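Local coordinates for protein putative phosphosugar isomerase (Silicibacter pomeroyi DSS-3, PDB 3FJ1) that is a putative phosphosugar isomerase with two SIS domains, probably binding carbohydrate derivatives, its precise reaction not established, at residues P78-A81 with D85-L88; L148-T153 with F227-Q232. All coordinates share one frame; numbering follows the deposited sequence. Where two conformers were deposited one is given.

In the fold
Contact 1 and contact 2 belong to different kinds of structure. In contact 1 the chain leaves helix 79-82 and turns back over its end, within the first SIS domain. Contact 2 joins the two SIS domains, setting the loop before helix 153-171 against the end of helix 217-231; in related GlmS isomerase domains the corresponding loop and helix line the sugar-phosphate pocket, so this contact probably lies beside the equivalent site. The two centres lie 31 Å apart and the nearest atoms about 17 Å. Both reach the second subunit, through V80 and A86 in contact 1 and through E229 and Q232 in contact 2. A bound 1,2-ethanediol, probably from the crystallisation liquor, lies about 4 Å from the V80 side chain.

Contact 1: P78-A81 with D85-L88; sequences PSVA and DARL
The backbone at D85-L88 folds back onto P78-A81, bringing the CA atoms of A81 and D85 to 4.1 Å, and D85, where the chain leaves helical phi/psi after helix 79-82, has a positive phi of 43°. Two backbone bonds hold the turn. A86 N donates to V80 O at 2.9 Å in an almost straight bond that meets the carbonyl nearly end-on, while D85 N reaches A81 O at 3.0 Å in a weak, bent one. On one flank of these bonds V80 carries the apolar contact. Its CG1, anti to the backbone N (chi1 172°), rests on A86 CB at 3.9 Å. The same methyl meets L88 CD1 at 4.1 Å, the two side chains crossing at about a right angle. The acidic end of D85 is held elsewhere: its OD1 pairs with R116 and accepts a hydrogen bond from N113, tying the turn to helix 105-116 and its end. From the second subunit, E66 packs on V80 and L88, and L67 on A86, so the apolar face of the turn lies at the dimer contact. The exit from the helix thus runs through a left-handed residue, D85, with A86 N closing the loop on V80 O, and it lies on the strand-helix-strand connection between strands 73-75 and 93-99 of the parallel SIS sheet.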
loop_
_atom_site.group_PDB
_atom_site.type_symbol
_atom_site.label_atom_id
_atom_site.label_comp_id
_atom_site.label_asym_id
_atom_site.label_seq_id
_atom_site.Cartn_x
_atom_site.Cartn_y
_atom_site.Cartn_z
ATOM N N PRO A 78 4.629 9.423 6.080
ATOM C CA PRO A 78 5.355 10.324 7.011
ATOM C C PRO A 78 6.118 11.461 6.373
ATOM O O PRO A 78 6.365 12.457 7.033
ATOM C CB PRO A 78 6.257 9.375 7.808
ATOM C CG PRO A 78 5.576 7.987 7.694
ATOM C CD PRO A 78 5.015 8.003 6.288
ATOM N N SER A 79 6.454 11.339 5.082
ATOM C CA SER A 79 7.145 12.443 4.376
ATOM C C SER A 79 6.322 13.726 4.360
ATOM O O SER A 79 6.890 14.827 4.305
ATOM C CB SER A 79 7.531 12.053 2.950
ATOM O OG SER A 79 6.409 11.915 2.065
ATOM N N VAL A 80 4.998 13.589 4.439
ATOM C CA VAL A 80 4.105 14.758 4.469
ATOM C C VAL A 80 4.505 15.711 5.598
ATOM O O VAL A 80 4.433 16.936 5.452
ATOM C CB VAL A 80 2.628 14.337 4.520
ATOM C CG1 VAL A 80 1.731 15.532 4.739
ATOM C CG2 VAL A 80 2.243 13.640 3.189
ATOM N N ALA A 81 4.946 15.130 6.712
ATOM C CA ALA A 81 5.483 15.920 7.828
ATOM C C ALA A 81 6.993 16.128 7.726
ATOM O O ALA A 81 7.498 17.268 7.797
ATOM C CB ALA A 81 5.160 15.260 9.156
ATOM N N ASP A 85 6.586 19.171 5.673
ATOM C CA ASP A 85 5.985 19.851 6.827
ATOM C C ASP A 85 4.674 20.533 6.430
ATOM O O ASP A 85 4.476 21.715 6.700
ATOM C CB ASP A 85 6.959 20.866 7.435
ATOM C CG ASP A 85 6.516 21.374 8.790
ATOM O OD1 ASP A 85 5.737 20.694 9.490
ATOM O OD2 ASP A 85 6.997 22.474 9.151
ATOM N N ALA A 86 3.788 19.788 5.774
ATOM C CA ALA A 86 2.508 20.297 5.363
ATOM C C ALA A 86 1.590 20.451 6.574
ATOM O O ALA A 86 1.687 19.710 7.589
ATOM C CB ALA A 86 1.865 19.368 4.286
ATOM N N ARG A 87 0.707 21.438 6.471
ATOM C CA ARG A 87 -0.323 21.668 7.464
ATOM C C ARG A 87 -1.567 20.928 7.006
ATOM O O ARG A 87 -2.126 21.253 5.954
ATOM C CB ARG A 87 -0.620 23.166 7.572
ATOM C CG ARG A 87 0.533 23.920 8.166
ATOM C CD ARG A 87 0.506 23.879 9.671
ATOM N NE ARG A 87 1.730 24.452 10.226
ATOM C CZ ARG A 87 1.829 24.960 11.455
ATOM N NH1 ARG A 87 0.773 25.020 12.264
ATOM N NH2 ARG A 87 2.992 25.450 11.870
ATOM N N LEU A 88 -1.966 19.917 7.768
ATOM C CA LEU A 88 -3.154 19.122 7.476
ATOM C C LEU A 88 -4.332 19.557 8.352
ATOM O O LEU A 88 -4.150 20.182 9.401
ATOM C CB LEU A 88 -2.869 17.619 7.678
ATOM C CG LEU A 88 -1.777 17.007 6.771
ATOM C CD1 LEU A 88 -1.687 15.528 6.986
ATOM C CD2 LEU A 88 -2.078 17.294 5.319
#

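Contact 2: L148-T153 with F227-Q232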
loop_
_atom_site.group_PDB
_atom_site.type_symbol
_atom_site.label_atom_id
_atom_site.label_comp_id
_atom_site.label_asym_id
_atom_site.label_seq_id
_atom_site.Cartn_x
_atom_site.Cartn_y
_atom_site.Cartn_z
ATOM N N LEU A 148 13.869 -10.682 20.327
ATOM C CA LEU A 148 15.241 -10.912 19.845
ATOM C C LEU A 148 15.235 -11.511 18.447
ATOM O O LEU A 148 16.305 -11.610 17.821
ATOM C CB LEU A 148 16.132 -11.700 20.819
ATOM C CG LEU A 148 16.549 -10.894 22.058
ATOM C CD1 LEU A 148 17.481 -11.753 22.941
ATOM C CD2 LEU A 148 17.218 -9.615 21.623
ATOM N N SER A 149 14.063 -11.861 17.925
ATOM C CA SER A 149 13.967 -12.411 16.594
ATOM C C SER A 149 13.664 -11.297 15.590
ATOM O O SER A 149 12.839 -10.402 15.878
ATOM C CB SER A 149 12.875 -13.489 16.538
ATOM O OG SER A 149 11.614 -12.988 16.959
ATOM N N VAL A 150 14.310 -11.373 14.427
ATOM C CA VAL A 150 14.012 -10.428 13.353
ATOM C C VAL A 150 12.574 -10.620 12.891
ATOM O O VAL A 150 11.975 -9.684 12.392
ATOM C CB VAL A 150 14.962 -10.551 12.137
ATOM C CG1 VAL A 150 16.367 -10.084 12.535
ATOM C CG2 VAL A 150 14.951 -11.970 11.585
ATOM N N ALA A 151 11.999 -11.804 13.106
ATOM C CA ALA A 151 10.586 -12.064 12.752
ATOM C C ALA A 151 9.659 -11.110 13.531
ATOM O O ALA A 151 8.602 -10.721 13.014
ATOM C CB ALA A 151 10.229 -13.495 13.040
ATOM N N ALA A 152 10.064 -10.745 14.767
ATOM C CA ALA A 152 9.333 -9.786 15.636
ATOM C C ALA A 152 7.842 -10.091 15.652
ATOM O O ALA A 152 6.987 -9.228 15.368
ATOM C CB ALA A 152 9.578 -8.343 15.165
ATOM N N THR A 153 7.547 -11.352 15.946
ATOM C CA THR A 153 6.207 -11.884 15.877
ATOM C C THR A 153 5.326 -11.349 17.021
ATOM O O THR A 153 4.115 -11.074 16.856
ATOM C CB THR A 153 6.266 -13.452 15.896
ATOM O OG1 THR A 153 6.937 -13.897 17.085
ATOM C CG2 THR A 153 7.026 -14.028 14.657
ATOM N N PHE A 227 8.304 -13.787 5.595
ATOM C CA PHE A 227 8.914 -14.890 4.858
ATOM C C PHE A 227 10.214 -14.413 4.222
ATOM O O PHE A 227 11.230 -15.086 4.326
ATOM C CB PHE A 227 7.950 -15.402 3.802
ATOM C CG PHE A 227 8.475 -16.562 3.014
ATOM C CD1 PHE A 227 8.408 -17.840 3.516
ATOM C CD2 PHE A 227 9.021 -16.371 1.756
ATOM C CE1 PHE A 227 8.882 -18.921 2.755
ATOM C CE2 PHE A 227 9.488 -17.438 1.010
ATOM C CZ PHE A 227 9.425 -18.710 1.511
ATOM N N LYS A 228 10.194 -13.230 3.596
ATOM C CA LYS A 228 11.411 -12.660 2.998
ATOM C C LYS A 228 12.471 -12.357 4.052
ATOM O O LYS A 228 13.659 -12.663 3.868
ATOM C CB LYS A 228 11.089 -11.384 2.204
ATOM C CG LYS A 228 10.220 -11.623 0.953
ATOM C CD LYS A 228 9.949 -10.337 0.172
ATOM C CE LYS A 228 8.997 -9.427 0.866
ATOM N NZ LYS A 228 8.776 -8.189 0.033
ATOM N N GLU A 229 12.020 -11.765 5.149
ATOM C CA GLU A 229 12.868 -11.344 6.242
ATOM C C GLU A 229 13.615 -12.523 6.851
ATOM O O GLU A 229 14.826 -12.473 7.094
ATOM C CB GLU A 229 11.973 -10.787 7.346
ATOM C CG GLU A 229 12.661 -9.920 8.390
ATOM C CD GLU A 229 12.353 -8.432 8.158
ATOM O OE1 GLU A 229 11.171 -7.984 8.394
ATOM O OE2 GLU A 229 13.284 -7.728 7.730
ATOM N N THR A 230 12.868 -13.584 7.125
ATOM C CA THR A 230 13.420 -14.727 7.872
ATOM C C THR A 230 14.108 -15.786 6.999
ATOM O O THR A 230 15.104 -16.382 7.427
ATOM C CB THR A 230 12.338 -15.369 8.768
ATOM O OG1 THR A 230 11.292 -15.918 7.970
ATOM C CG2 THR A 230 11.775 -14.353 9.799
ATOM N N CYS A 231 13.633 -15.994 5.778
ATOM C CA CYS A 231 14.177 -17.053 4.928
ATOM C C CYS A 231 15.005 -16.564 3.760
ATOM O O CYS A 231 15.630 -17.370 3.087
ATOM C CB CYS A 231 13.043 -17.922 4.395
ATOM S SG CYS A 231 12.159 -18.755 5.702
ATOM N N GLN A 232 14.969 -15.259 3.494
ATOM C CA GLN A 232 15.689 -14.685 2.358
ATOM C C GLN A 232 15.268 -15.350 1.045
ATOM O O GLN A 232 16.101 -15.644 0.179
ATOM C CB GLN A 232 17.208 -14.743 2.596
ATOM C CG GLN A 232 17.647 -13.962 3.840
ATOM C CD GLN A 232 17.391 -12.445 3.707
ATOM O OE1 GLN A 232 17.856 -11.798 2.753
ATOM N NE2 GLN A 232 16.662 -11.869 4.675
HETATM O O HOH W 1 11.282 -7.459 11.078
#
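The loop L148-T153 bends through a type I turn, S149 to A152, beside the last turn of helix 217-231, and A151 and T230 face each other with CA atoms 6.2 Å apart. No direct hydrogen bond crosses between the segments. Inside the loop, A152 N closes the turn on S149 O at 3.0 Å, and A152 then serves as N-cap of helix 153-171. The closest touch is methyl to methyl: A151 CB meets T230 CG2 at 3.7 Å. A chi1 of 64° seats T230 OG1 between its backbone N and carbonyl carbon, where it bonds to K226 O one turn back, leaving CG2 to face the loop. V150, modelled in two conformers, in one of them sets CG2 4.4 Å from both E229 CG and T230 CG2, a less certain touch. E229 also brings CG to within 4.1 Å of V150 O. Its chain bends at chi2 (104°), carrying OE1 to a water that donates to V150 O at 2.7 Å and, weakly, to OE1. V150 O takes its hydrogen from the water and A151 O from K226 NZ, on the same helix. M9 of helix 8-41 packs on both A151 and T230. Between these two segments, then, the domains meet by methyl packing and one water whose hold on E229 OE1 is weak; the direct polar tie comes from K226, a turn earlier.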